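Acetylated cis-Golgi protein, involved in ER-to-Golgi transport (Saccharomyces cerevisiae, PDB 6G8Y) probably takes part in ER-to-Golgi transport as the yeast homologue of the Golgi-stacking protein GRASP65, with a PDZ domain of the kind that interacts with golgins. Local coordinates at residues N65-C68 with G69-L72. Residues are numbered along the deposited sequence; the frame is centred on the assembly and turned at random.
Sequences NEHC and GRTL
The ring of His-67 is sandwiched between Leu-72 and Arg-70 where a type II beta turn, His-67 to Arg-70, leads the PDZ domain's chain from helix 57-66 into strand 71-78. On one face CD1 of Leu-72 sits almost exactly over the ring centre, a CH-pi contact 3.6 Å from the His-67 centroid. Over the opposite face, displaced toward the rim, lies the guanidinium of Arg-70 through NH2, its plane turned 30° from the ring; NH1 of Arg-70 lies 3.5 Å from CD2 of His-67. At the ring edge the same CD2 approaches the carbonyl O of Thr-71 at 3.3 Å.

The carbonyl O of Glu-66 holds Arg-70 over the ring. Arg-70 NH2 donates to Glu-66 O at 3.1 Å, arriving well above the carbonyl plane, and NE adds a weak bond. CG lies between the backbone N and carbonyl carbon (chi1 65°) and the chain, extended from CG to NE, runs back across the turn to Glu-66 O. The turn closes through Arg-70 N to His-67 O, 3.0 Å; Gly-69 takes the positive phi. Farther out, ND1 of His-67 hydrogen-bonds Ile-63 O, fixing the ring's rotation, while one water links His-67 NE2 to Arg-70 NH1, 2.9 Å from each.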
loop_
_atom_site.group_PDB
_atom_site.type_symbol
_atom_site.label_atom_id
_atom_site.label_comp_id
_atom_site.label_asym_id
_atom_site.label_seq_id
_atom_site.Cartn_x
_atom_site.Cartn_y
_atom_site.Cartn_z
ATOM N N ASN A 65 -2.356 -1.446 14.607
ATOM C CA ASN A 65 -2.592 -1.837 16.005
ATOM C C ASN A 65 -4.082 -2.109 16.266
ATOM O O ASN A 65 -4.415 -2.971 17.088
ATOM C CB ASN A 65 -1.946 -0.842 16.969
ATOM C CG ASN A 65 -0.428 -0.999 17.032
ATOM O OD1 ASN A 65 0.147 -2.053 16.642
ATOM N ND2 ASN A 65 0.232 0.022 17.524
ATOM N N GLU A 66 -4.969 -1.499 15.493
ATOM C CA GLU A 66 -6.393 -1.850 15.573
ATOM C C GLU A 66 -6.669 -3.292 15.137
ATOM O O GLU A 66 -7.684 -3.887 15.493
ATOM C CB GLU A 66 -7.220 -0.869 14.750
ATOM C CG GLU A 66 -7.492 0.422 15.516
ATOM C CD GLU A 66 -7.965 1.583 14.669
ATOM O OE1 GLU A 66 -7.659 2.742 15.039
ATOM O OE2 GLU A 66 -8.654 1.361 13.655
ATOM N N HIS A 67 -5.753 -3.869 14.376
ATOM C CA HIS A 67 -5.885 -5.230 13.876
ATOM C C HIS A 67 -5.003 -6.241 14.602
ATOM O O HIS A 67 -4.895 -7.376 14.164
ATOM C CB HIS A 67 -5.564 -5.226 12.375
ATOM C CG HIS A 67 -6.580 -4.519 11.544
ATOM N ND1 HIS A 67 -6.657 -3.149 11.421
ATOM C CD2 HIS A 67 -7.637 -5.014 10.845
ATOM C CE1 HIS A 67 -7.673 -2.835 10.632
ATOM N NE2 HIS A 67 -8.294 -3.951 10.278
ATOM N N CYS A 68 -4.386 -5.861 15.735
ATOM C CA CYS A 68 -3.549 -6.791 16.489
ATOM C C CYS A 68 -4.371 -8.030 16.843
ATOM O O CYS A 68 -5.534 -7.933 17.285
ATOM C CB CYS A 68 -2.952 -6.147 17.771
ATOM S SG CYS A 68 -1.514 -5.069 17.490
ATOM N N GLY A 69 -3.792 -9.197 16.589
ATOM C CA GLY A 69 -4.468 -10.460 16.896
ATOM C C GLY A 69 -5.484 -10.917 15.876
ATOM O O GLY A 69 -6.190 -11.895 16.110
ATOM N N ARG A 70 -5.579 -10.217 14.744
ATOM C CA ARG A 70 -6.526 -10.600 13.697
ATOM C C ARG A 70 -5.914 -10.235 12.343
ATOM O O ARG A 70 -4.726 -9.928 12.268
ATOM C CB ARG A 70 -7.920 -9.987 13.954
ATOM C CG ARG A 70 -7.993 -8.469 13.888
ATOM C CD ARG A 70 -9.383 -7.971 14.263
ATOM N NE ARG A 70 -9.515 -6.513 14.327
ATOM C CZ ARG A 70 -10.077 -5.708 13.431
ATOM N NH1 ARG A 70 -10.570 -6.147 12.278
ATOM N NH2 ARG A 70 -10.136 -4.398 13.699
ATOM N N THR A 71 -6.716 -10.265 11.284
ATOM C CA THR A 71 -6.257 -10.134 9.933
ATOM C C THR A 71 -6.463 -8.719 9.454
ATOM O O THR A 71 -7.539 -8.129 9.623
ATOM C CB THR A 71 -7.079 -11.088 9.029
ATOM O OG1 THR A 71 -6.936 -12.394 9.582
ATOM C CG2 THR A 71 -6.561 -10.989 7.632
ATOM N N LEU A 72 -5.434 -8.172 8.798
ATOM C CA LEU A 72 -5.570 -6.896 8.077
ATOM C C LEU A 72 -5.697 -7.193 6.583
ATOM O O LEU A 72 -4.869 -7.951 6.021
ATOM C CB LEU A 72 -4.329 -6.025 8.319
ATOM C CG LEU A 72 -4.237 -4.711 7.538
ATOM C CD1 LEU A 72 -5.297 -3.748 8.000
ATOM C CD2 LEU A 72 -2.851 -4.080 7.663
HETATM O O HOH W 1 -7.791 -6.438 16.895
HETATM O O HOH W 2 -9.918 -5.746 17.044
HETATM O O HOH W 3 -11.218 -4.057 10.362
#